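PDB 4HY3: phosphoglycerate oxidoreductase from Rhizobium etli, which probably acts as an NAD(P)-dependent dehydrogenase of the D-2-hydroxyacid family, perhaps reducing small 2-oxoacids such as hydroxypyruvate or glyoxylate. Local coordinates for residues Y292-E295 with P296-D300; S212-E216 with N217-P221; V59-P63 with E64-G68; L42-S45 with D46-A50. One frame throughout, in Å; residues are numbered along the deposited sequence.

Contact 1 (Y292-E295 with P296-D300)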
loop_
_atom_site.group_PDB
_atom_site.type_symbol
_atom_site.label_atom_id
_atom_site.label_comp_id
_atom_site.label_asym_id
_atom_site.label_seq_id
_atom_site.Cartn_x
_atom_site.Cartn_y
_atom_site.Cartn_z
ATOM N N TYR A 292 10.950 -0.183 -32.598
ATOM C CA TYR A 292 11.943 0.368 -33.526
ATOM C C TYR A 292 11.266 0.906 -34.779
ATOM O O TYR A 292 10.156 0.479 -35.097
ATOM C CB TYR A 292 12.990 -0.692 -33.868
ATOM C CG TYR A 292 13.789 -1.028 -32.665
ATOM C CD1 TYR A 292 14.923 -0.310 -32.349
ATOM C CD2 TYR A 292 13.380 -2.028 -31.797
ATOM C CE1 TYR A 292 15.651 -0.593 -31.202
ATOM C CE2 TYR A 292 14.092 -2.310 -30.650
ATOM C CZ TYR A 292 15.218 -1.583 -30.363
ATOM O OH TYR A 292 15.921 -1.863 -29.238
ATOM N N PRO A 293 11.924 1.842 -35.492
ATOM C CA PRO A 293 11.273 2.485 -36.635
ATOM C C PRO A 293 10.925 1.493 -37.732
ATOM O O PRO A 293 10.005 1.746 -38.512
ATOM C CB PRO A 293 12.318 3.483 -37.133
ATOM C CG PRO A 293 13.625 2.918 -36.687
ATOM C CD PRO A 293 13.351 2.208 -35.389
ATOM N N GLU A 294 11.642 0.372 -37.780
ATOM C CA GLU A 294 11.322 -0.713 -38.709
ATOM C C GLU A 294 11.539 -2.106 -38.065
ATOM O O GLU A 294 12.539 -2.335 -37.363
ATOM C CB GLU A 294 12.129 -0.553 -39.992
ATOM C CG GLU A 294 11.629 -1.401 -41.144
ATOM C CD GLU A 294 12.688 -1.581 -42.214
ATOM O OE1 GLU A 294 13.616 -0.739 -42.292
ATOM O OE2 GLU A 294 12.590 -2.568 -42.976
ATOM N N GLU A 295 10.595 -3.023 -38.291
ATOM C CA GLU A 295 10.612 -4.306 -37.586
ATOM C C GLU A 295 10.260 -5.454 -38.481
ATOM O O GLU A 295 9.108 -5.572 -38.887
ATOM C CB GLU A 295 9.661 -4.299 -36.400
ATOM C CG GLU A 295 10.055 -3.317 -35.314
ATOM C CD GLU A 295 8.919 -3.025 -34.378
ATOM O OE1 GLU A 295 7.785 -3.464 -34.687
ATOM O OE2 GLU A 295 9.161 -2.365 -33.346
ATOM N N PRO A 296 11.245 -6.340 -38.738
ATOM C CA PRO A 296 12.543 -6.275 -38.045
ATOM C C PRO A 296 13.493 -5.240 -38.648
ATOM O O PRO A 296 13.308 -4.815 -39.783
ATOM C CB PRO A 296 13.098 -7.692 -38.201
ATOM C CG PRO A 296 12.462 -8.219 -39.455
ATOM C CD PRO A 296 11.190 -7.446 -39.714
ATOM N N LEU A 297 14.481 -4.832 -37.862
ATOM C CA LEU A 297 15.470 -3.842 -38.251
ATOM C C LEU A 297 16.496 -4.498 -39.180
ATOM O O LEU A 297 16.867 -5.651 -38.956
ATOM C CB LEU A 297 16.160 -3.349 -36.976
ATOM C CG LEU A 297 16.639 -1.902 -36.806
ATOM C CD1 LEU A 297 15.544 -0.856 -37.001
ATOM C CD2 LEU A 297 17.283 -1.733 -35.445
ATOM N N PRO A 298 16.956 -3.789 -40.238
ATOM C CA PRO A 298 17.975 -4.435 -41.072
ATOM C C PRO A 298 19.185 -4.822 -40.236
ATOM O O PRO A 298 19.444 -4.196 -39.203
ATOM C CB PRO A 298 18.353 -3.359 -42.113
ATOM C CG PRO A 298 17.605 -2.130 -41.754
ATOM C CD PRO A 298 16.499 -2.511 -40.813
ATOM N N LEU A 299 19.907 -5.849 -40.675
ATOM C CA LEU A 299 21.055 -6.385 -39.928
ATOM C C LEU A 299 22.208 -5.369 -39.767
ATOM O O LEU A 299 22.862 -5.331 -38.718
ATOM C CB LEU A 299 21.555 -7.681 -40.580
ATOM C CG LEU A 299 20.492 -8.726 -40.946
ATOM C CD1 LEU A 299 20.501 -9.056 -42.444
ATOM C CD2 LEU A 299 20.624 -9.973 -40.077
ATOM N N ASP A 300 22.437 -4.550 -40.798
ATOM C CA ASP A 300 23.526 -3.557 -40.807
ATOM C C ASP A 300 23.294 -2.342 -39.877
ATOM O O ASP A 300 24.232 -1.620 -39.526
ATOM C CB ASP A 300 23.775 -3.065 -42.241
ATOM C CG ASP A 300 22.817 -1.952 -42.657
ATOM O OD1 ASP A 300 21.628 -2.243 -42.899
ATOM O OD2 ASP A 300 23.260 -0.786 -42.737
#
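Glu295 and Pro296 are joined by a cis peptide bond that brings their CA atoms to 2.8 Å and folds the chain back at Glu294-Leu297 in a turn whose backbone angles fit type VIb. No hydrogen bond closes it: Leu297 N lies 3.2 Å from Glu294 O, but the angle is too poor for one.

The side chain of Leu297 reaches back over the turn. Its CD1 branch settles 3.4 Å from Glu294 O and also meets Tyr292 CB at 4.0 Å and Pro293 CD at 4.1 Å. The CD2 branch approaches Tyr292 CD1 obliquely to the ring, the two side chains crossing at about a right angle. Glu294 has its CG anti to the backbone N (chi1 -165°) and its chain extended, which carries OE1 across Pro298, 3.7 Å from Pro298 CD, these two side chains also meeting nearly at right angles.

Glu295 turns back along its own segment. Its OE2 accepts from Tyr292 N at 2.9 Å with an N-H...O angle of 154°, the N-H arriving on the anti side of the carboxylate and somewhat out of its plane. A second subunit supplies Phe156, whose ring meets that of Tyr292 and which also packs on Leu297, and Trp163, which packs on Tyr292, Glu295 and Pro296.

Within these residues the loop is shaped mainly by the cis proline and apolar contact, with one carboxylate holding the N-H of Tyr292, and its buried tyrosine and leucine take part in the interface between subunits.

Contact 2 (S212-E216 with N217-P221)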
loop_
_atom_site.group_PDB
_atom_site.type_symbol
_atom_site.label_atom_id
_atom_site.label_comp_id
_atom_site.label_asym_id
_atom_site.label_seq_id
_atom_site.Cartn_x
_atom_site.Cartn_y
_atom_site.Cartn_z
ATOM N N SER A 212 -7.650 15.413 -11.541
ATOM C CA SER A 212 -8.228 14.654 -10.437
ATOM C C SER A 212 -8.044 13.135 -10.528
ATOM O O SER A 212 -8.042 12.448 -9.506
ATOM C CB SER A 212 -9.726 14.931 -10.303
ATOM O OG SER A 212 -10.460 13.718 -10.077
HETATM N N MSE A 213 -7.962 12.597 -11.740
HETATM C CA MSE A 213 -7.919 11.139 -11.888
HETATM C C MSE A 213 -6.491 10.701 -11.763
HETATM O O MSE A 213 -6.221 9.655 -11.206
HETATM C CB MSE A 213 -8.556 10.694 -13.194
HETATM C CG MSE A 213 -9.936 11.307 -13.399
HETATM SE SE MSE A 213 -11.160 9.997 -14.229
HETATM C CE MSE A 213 -11.527 8.822 -12.683
ATOM N N LEU A 214 -5.568 11.513 -12.260
ATOM C CA LEU A 214 -4.153 11.259 -12.080
ATOM C C LEU A 214 -3.758 11.272 -10.610
ATOM O O LEU A 214 -3.114 10.346 -10.118
ATOM C CB LEU A 214 -3.306 12.272 -12.859
ATOM C CG LEU A 214 -3.246 12.130 -14.383
ATOM C CD1 LEU A 214 -2.428 13.270 -14.950
ATOM C CD2 LEU A 214 -2.663 10.804 -14.850
ATOM N N GLU A 215 -4.140 12.335 -9.917
ATOM C CA GLU A 215 -3.825 12.484 -8.500
ATOM C C GLU A 215 -4.268 11.249 -7.699
ATOM O O GLU A 215 -3.554 10.811 -6.801
ATOM C CB GLU A 215 -4.464 13.763 -7.923
ATOM C CG GLU A 215 -3.805 15.091 -8.301
ATOM C CD GLU A 215 -4.692 16.308 -7.991
ATOM O OE1 GLU A 215 -5.682 16.156 -7.235
ATOM O OE2 GLU A 215 -4.408 17.428 -8.494
ATOM N N GLU A 216 -5.426 10.688 -8.044
ATOM C CA GLU A 216 -5.996 9.534 -7.324
ATOM C C GLU A 216 -5.416 8.180 -7.757
ATOM O O GLU A 216 -5.643 7.161 -7.101
ATOM C CB GLU A 216 -7.521 9.533 -7.443
ATOM C CG GLU A 216 -8.170 10.542 -6.506
ATOM C CD GLU A 216 -9.408 11.226 -7.087
ATOM O OE1 GLU A 216 -9.757 10.967 -8.265
ATOM O OE2 GLU A 216 -10.031 12.032 -6.360
ATOM N N ASN A 217 -4.682 8.185 -8.863
ATOM C CA ASN A 217 -3.905 7.034 -9.307
ATOM C C ASN A 217 -2.503 7.058 -8.709
ATOM O O ASN A 217 -1.617 6.349 -9.171
ATOM C CB ASN A 217 -3.786 7.056 -10.831
ATOM C CG ASN A 217 -4.852 6.231 -11.512
ATOM O OD1 ASN A 217 -4.583 5.135 -11.989
ATOM N ND2 ASN A 217 -6.077 6.751 -11.559
ATOM N N GLY A 218 -2.296 7.909 -7.711
ATOM C CA GLY A 218 -0.975 8.151 -7.160
ATOM C C GLY A 218 0.063 8.788 -8.083
ATOM O O GLY A 218 1.221 8.388 -8.067
ATOM N N VAL A 219 -0.300 9.783 -8.879
ATOM C CA VAL A 219 0.751 10.454 -9.660
ATOM C C VAL A 219 0.562 11.969 -9.711
ATOM O O VAL A 219 -0.532 12.478 -9.425
ATOM C CB VAL A 219 0.934 9.902 -11.112
ATOM C CG1 VAL A 219 1.385 8.458 -11.112
ATOM C CG2 VAL A 219 -0.334 10.070 -11.938
ATOM N N GLU A 220 1.630 12.658 -10.118
ATOM C CA GLU A 220 1.643 14.101 -10.248
ATOM C C GLU A 220 1.454 14.552 -11.711
ATOM O O GLU A 220 2.388 14.460 -12.528
ATOM C CB GLU A 220 2.965 14.621 -9.694
ATOM C CG GLU A 220 3.073 16.128 -9.566
ATOM C CD GLU A 220 4.376 16.532 -8.913
ATOM O OE1 GLU A 220 4.842 15.783 -8.022
ATOM O OE2 GLU A 220 4.938 17.584 -9.294
ATOM N N PRO A 221 0.245 15.050 -12.042
ATOM C CA PRO A 221 -0.083 15.544 -13.381
ATOM C C PRO A 221 0.868 16.648 -13.720
ATOM O O PRO A 221 1.099 17.509 -12.880
ATOM C CB PRO A 221 -1.484 16.130 -13.217
ATOM C CG PRO A 221 -1.721 16.256 -11.744
ATOM C CD PRO A 221 -0.880 15.200 -11.103
#
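Leu214, near the end of helix 211-216, meets both Val219 and Pro221 after the chain has turned. Its CB begins the contact, 3.8 Å from Val219 CG2. With CG anti to the carbonyl carbon (chi1 -73°), the side chain then divides at CG between the two partners: CD2 stays on the valine, again 3.8 Å from Val219 CG2, while CD1 runs past the proline and comes to 3.5 Å from Pro221 CB, the two side chains lying alongside in opposite directions.

The turn that makes this possible is a Schellman motif. Val219 N donates to Leu214 O at 3.1 Å, Gly218 N makes a weak bond to Glu215 O, and Gly218, at positive phi, is the C-prime residue. Leu214 O also takes Asn217 N, at 3.0 Å, from the face of its carbonyl plane opposite to Val219 N. Asn217 adds a side-chain bond: ND2 donates to Met213 O at 2.9 Å, from above the carbonyl plane; the amide thereby folds back onto the last part of the helix.

Leu214 also packs on Phe184, Leu209 and Val204, and Val219 on Ile202 and Val204. The turn thus completes the beta-alpha-beta unit of strand 201-205, helix 211-216 and strand 220-221, placing the last strand at the edge of the parallel Rossmann-type sheet, while Asn217 and Val219 lie against Lys189 and Arg192 of helix 186-195.

Contact 3 (V59-P63 with E64-G68)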
loop_
_atom_site.group_PDB
_atom_site.type_symbol
_atom_site.label_atom_id
_atom_site.label_comp_id
_atom_site.label_asym_id
_atom_site.label_seq_id
_atom_site.Cartn_x
_atom_site.Cartn_y
_atom_site.Cartn_z
ATOM N N VAL A 59 -19.700 -22.112 -31.785
ATOM C CA VAL A 59 -19.499 -22.518 -33.188
ATOM C C VAL A 59 -18.368 -21.727 -33.828
ATOM O O VAL A 59 -18.441 -20.489 -33.968
ATOM C CB VAL A 59 -20.809 -22.513 -34.063
ATOM C CG1 VAL A 59 -22.000 -21.950 -33.329
ATOM C CG2 VAL A 59 -20.628 -21.815 -35.392
ATOM N N GLU A 60 -17.308 -22.453 -34.177
ATOM C CA GLU A 60 -16.215 -21.881 -34.983
ATOM C C GLU A 60 -16.720 -21.557 -36.379
ATOM O O GLU A 60 -17.538 -22.274 -36.938
ATOM C CB GLU A 60 -15.014 -22.808 -35.021
ATOM C CG GLU A 60 -13.967 -22.443 -33.975
ATOM C CD GLU A 60 -13.190 -23.650 -33.485
ATOM O OE1 GLU A 60 -13.821 -24.688 -33.297
ATOM O OE2 GLU A 60 -11.962 -23.587 -33.282
ATOM N N ALA A 61 -16.284 -20.434 -36.895
ATOM C CA ALA A 61 -16.828 -19.867 -38.084
ATOM C C ALA A 61 -15.728 -19.112 -38.783
ATOM O O ALA A 61 -14.749 -18.687 -38.176
ATOM C CB ALA A 61 -17.943 -18.916 -37.739
ATOM N N ASP A 62 -15.912 -18.953 -40.082
ATOM C CA ASP A 62 -14.956 -18.327 -40.958
ATOM C C ASP A 62 -15.198 -16.845 -40.860
ATOM O O ASP A 62 -16.283 -16.383 -41.151
ATOM C CB ASP A 62 -15.232 -18.856 -42.367
ATOM C CG ASP A 62 -14.490 -18.114 -43.468
ATOM O OD1 ASP A 62 -14.865 -18.383 -44.645
ATOM O OD2 ASP A 62 -13.558 -17.300 -43.195
ATOM N N PRO A 63 -14.188 -16.084 -40.426
ATOM C CA PRO A 63 -14.465 -14.650 -40.277
ATOM C C PRO A 63 -14.860 -13.947 -41.601
ATOM O O PRO A 63 -15.835 -13.166 -41.593
ATOM C CB PRO A 63 -13.186 -14.086 -39.654
ATOM C CG PRO A 63 -12.135 -15.123 -39.907
ATOM C CD PRO A 63 -12.811 -16.453 -40.035
ATOM N N GLU A 64 -14.186 -14.235 -42.726
ATOM C CA GLU A 64 -14.587 -13.628 -44.025
ATOM C C GLU A 64 -16.015 -13.959 -44.478
ATOM O O GLU A 64 -16.534 -13.305 -45.388
ATOM C CB GLU A 64 -13.626 -13.954 -45.182
ATOM C CG GLU A 64 -12.145 -13.608 -45.019
ATOM C CD GLU A 64 -11.839 -12.230 -44.443
ATOM O OE1 GLU A 64 -12.754 -11.376 -44.312
ATOM O OE2 GLU A 64 -10.644 -12.013 -44.113
ATOM N N ASN A 65 -16.647 -14.959 -43.865
ATOM C CA ASN A 65 -18.009 -15.340 -44.240
ATOM C C ASN A 65 -18.975 -15.586 -43.051
ATOM O O ASN A 65 -19.520 -16.674 -42.906
ATOM C CB ASN A 65 -17.950 -16.556 -45.179
ATOM C CG ASN A 65 -19.327 -17.022 -45.650
ATOM O OD1 ASN A 65 -19.611 -18.235 -45.706
ATOM N ND2 ASN A 65 -20.197 -16.058 -45.989
ATOM N N ILE A 66 -19.202 -14.578 -42.208
ATOM C CA ILE A 66 -20.143 -14.745 -41.091
ATOM C C ILE A 66 -21.528 -14.943 -41.662
ATOM O O ILE A 66 -22.294 -15.804 -41.191
ATOM C CB ILE A 66 -20.172 -13.558 -40.081
ATOM C CG1 ILE A 66 -18.954 -13.556 -39.170
ATOM C CG2 ILE A 66 -21.365 -13.657 -39.148
ATOM C CD1 ILE A 66 -18.520 -14.916 -38.690
ATOM N N ALA A 67 -21.839 -14.156 -42.691
ATOM C CA ALA A 67 -23.164 -14.190 -43.291
ATOM C C ALA A 67 -23.520 -15.602 -43.719
ATOM O O ALA A 67 -24.693 -15.942 -43.811
ATOM C CB ALA A 67 -23.228 -13.231 -44.464
ATOM N N GLY A 68 -22.488 -16.424 -43.938
ATOM C CA GLY A 68 -22.645 -17.771 -44.466
ATOM C C GLY A 68 -23.235 -18.752 -43.489
ATOM O O GLY A 68 -23.710 -19.813 -43.885
#
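Asp62 turns its CG anti to the backbone N and beside the carbonyl carbon (chi1 169°), which swings the carboxylate over the backbone of Glu64 and Asn65. Ile66, by contrast, holds CG1 beside its own N (chi1 -75°), and the bend at chi2 brings CD1 back toward Asp62 and Ala61.

From that position Asp62 OD2 accepts a weak hydrogen bond from Glu64 N at 3.2 Å, as in an Asx turn, while OD1 rests 3.6 Å from Asn65 CB. The carboxylate and the Asn65 amide are steeply inclined to each other, and the side chains cross at about a right angle. A stronger bond lies in the backbone: Asn65 N reaches Asp62 O at 3.1 Å, with an N-H...O angle of 148°. Ile66 CD1 comes to 3.6 Å from the same Asp62 O, and its one apolar contact across the turn is with Ala61 CB at 4.2 Å. Asp62 OD2 and Glu64 OE1 are 6.1 Å apart, like charges whose mutual effect would probably be modest at this exposed place.

Inward, Ile66 also packs on Pro84 and Leu86, and Pro63 on Ala34 of strand 30-34.

Residues Asp62-Asn65 fit a type I beta-turn, with proline in the second position and the aspartate side chain adding a weak bond at its start. It leads the chain out of strand 57-60, at the edge of the mixed sheet, toward helix 73-76, in what is probably the substrate-binding domain of this dehydrogenase family.

Contact 4 (L42-S45 with D46-A50)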
loop_
_atom_site.group_PDB
_atom_site.type_symbol
_atom_site.label_atom_id
_atom_site.label_comp_id
_atom_site.label_asym_id
_atom_site.label_seq_id
_atom_site.Cartn_x
_atom_site.Cartn_y
_atom_site.Cartn_z
ATOM N N LEU A 42 -5.074 -20.478 -28.357
ATOM C CA LEU A 42 -4.166 -19.472 -27.788
ATOM C C LEU A 42 -4.699 -18.662 -26.611
ATOM O O LEU A 42 -3.925 -18.324 -25.685
ATOM C CB LEU A 42 -3.680 -18.472 -28.871
ATOM C CG LEU A 42 -2.706 -17.327 -28.467
ATOM C CD1 LEU A 42 -1.376 -17.842 -27.918
ATOM C CD2 LEU A 42 -2.462 -16.348 -29.592
ATOM N N ILE A 43 -5.981 -18.330 -26.651
ATOM C CA ILE A 43 -6.535 -17.410 -25.672
ATOM C C ILE A 43 -7.292 -18.069 -24.499
ATOM O O ILE A 43 -7.802 -17.398 -23.598
ATOM C CB ILE A 43 -7.337 -16.272 -26.346
ATOM C CG1 ILE A 43 -8.590 -16.808 -27.096
ATOM C CG2 ILE A 43 -6.425 -15.523 -27.300
ATOM C CD1 ILE A 43 -9.727 -15.802 -27.323
ATOM N N PHE A 44 -7.315 -19.387 -24.456
ATOM C CA PHE A 44 -8.031 -20.048 -23.370
ATOM C C PHE A 44 -7.168 -21.089 -22.670
ATOM O O PHE A 44 -6.771 -22.069 -23.302
ATOM C CB PHE A 44 -9.302 -20.687 -23.941
ATOM C CG PHE A 44 -10.414 -19.706 -24.154
ATOM C CD1 PHE A 44 -11.279 -19.350 -23.097
ATOM C CD2 PHE A 44 -10.599 -19.110 -25.367
ATOM C CE1 PHE A 44 -12.313 -18.444 -23.276
ATOM C CE2 PHE A 44 -11.643 -18.194 -25.533
ATOM C CZ PHE A 44 -12.491 -17.858 -24.493
ATOM N N SER A 45 -6.855 -20.911 -21.391
ATOM C CA SER A 45 -6.334 -22.051 -20.655
ATOM C C SER A 45 -7.338 -23.228 -20.766
ATOM O O SER A 45 -8.548 -23.007 -20.990
ATOM C CB SER A 45 -6.190 -21.703 -19.189
ATOM O OG SER A 45 -7.483 -21.685 -18.565
ATOM N N ASP A 46 -6.840 -24.450 -20.580
ATOM C CA ASP A 46 -7.673 -25.647 -20.347
ATOM C C ASP A 46 -8.903 -25.403 -19.459
ATOM O O ASP A 46 -10.059 -25.516 -19.948
ATOM C CB ASP A 46 -6.852 -26.794 -19.759
ATOM C CG ASP A 46 -5.804 -27.335 -20.738
ATOM O OD1 ASP A 46 -5.908 -27.111 -21.959
ATOM O OD2 ASP A 46 -4.843 -28.003 -20.279
ATOM N N GLU A 47 -8.662 -25.070 -18.185
ATOM C CA GLU A 47 -9.750 -24.711 -17.249
ATOM C C GLU A 47 -10.776 -23.722 -17.834
ATOM O O GLU A 47 -11.987 -23.941 -17.768
ATOM C CB GLU A 47 -9.174 -24.154 -15.953
ATOM C CG GLU A 47 -10.226 -23.806 -14.915
ATOM C CD GLU A 47 -9.620 -23.181 -13.663
ATOM O OE1 GLU A 47 -8.944 -22.128 -13.787
ATOM O OE2 GLU A 47 -9.822 -23.742 -12.552
ATOM N N ALA A 48 -10.280 -22.635 -18.407
ATOM C CA ALA A 48 -11.130 -21.661 -19.067
ATOM C C ALA A 48 -11.839 -22.217 -20.319
ATOM O O ALA A 48 -13.013 -21.899 -20.563
ATOM C CB ALA A 48 -10.297 -20.447 -19.452
ATOM N N ARG A 49 -11.130 -23.018 -21.114
ATOM C CA ARG A 49 -11.743 -23.581 -22.310
ATOM C C ARG A 49 -12.840 -24.587 -21.987
ATOM O O ARG A 49 -13.889 -24.630 -22.654
ATOM C CB ARG A 49 -10.695 -24.198 -23.260
ATOM C CG ARG A 49 -11.308 -24.836 -24.480
ATOM C CD ARG A 49 -11.690 -23.782 -25.505
ATOM N NE ARG A 49 -10.521 -23.807 -26.352
ATOM C CZ ARG A 49 -10.495 -24.199 -27.615
ATOM N NH1 ARG A 49 -11.625 -24.507 -28.257
ATOM N NH2 ARG A 49 -9.313 -24.245 -28.217
ATOM N N ALA A 50 -12.599 -25.396 -20.965
ATOM C CA ALA A 50 -13.626 -26.293 -20.468
ATOM C C ALA A 50 -14.775 -25.473 -19.906
ATOM O O ALA A 50 -15.931 -25.715 -20.264
ATOM C CB ALA A 50 -13.071 -27.235 -19.434
HETATM O O HOH W 1 -7.908 -23.667 -25.631
HETATM O O HOH W 2 -6.093 -24.563 -17.329
#
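Ser45 and Ala48 meet at the start of helix 46-55, where the packing is close. Ser45 is the N-cap: with OG set between its backbone N and carbonyl carbon (chi1 75°), the hydroxyl accepts from Ala48 N at 3.0 Å along a nearly straight bond, 164° at the hydrogen. Its carbonyl serves the next residue, Ser45 O accepting from Arg49 N at 2.6 Å. Beside these bonds, Ala48 CB lies at the edge of the Phe44 ring, near its plane and 3.9 Å from Phe44 CD1, and Arg49 CB packs 3.8 Å from Phe44 CB. Phe44 also touches Val330, and Ala48 touches Leu331, both on helix 320-338, so this flank of the turn is closed by protein.

The other flank is wetter. Water 1 donates to Phe44 O at 3.0 Å and accepts from Arg49 NE at 2.7 Å, lying in the guanidinium plane at its edge. Arg49 reaches it through a chain bent at chi2 and chi3, and the rest of its head group is engaged by a salt bridge to Asp41 and a hydrogen bond to His53. Water 2 accepts from Glu47 N at 2.8 Å and makes a weak bond with Ser45 OG.

The N-H groups of Glu47, Ala48 and Arg49 are thus met by a water, the serine hydroxyl and the serine carbonyl, while an arginine, part bridged by water and part by charge, ties the new helix back to helix 40-43.

How the contacts relate
Along the chain the order is contact 4, contact 3, contact 2, contact 1. Contacts 4 and 3 are neighbours, with centres about 21 Å and nearest atoms about 5 Å apart: helix 46-55 leads directly into strand 57-60, the outermost strand at one end of the mixed sheet. Contacts 2 and 1 both belong to the NAD-binding part of the chain, yet lie on opposite sides of the chain's centre, about 37 Å apart between centres. Contact 2 leads into edge strand 220-221 of the seven-stranded parallel sheet, while contact 1 sits in the loop joining its strands 286-289 and 309-311. Contacts 1 and 2 each face a neighbouring subunit, whereas contacts 3 and 4 touch no other chain of the assembly.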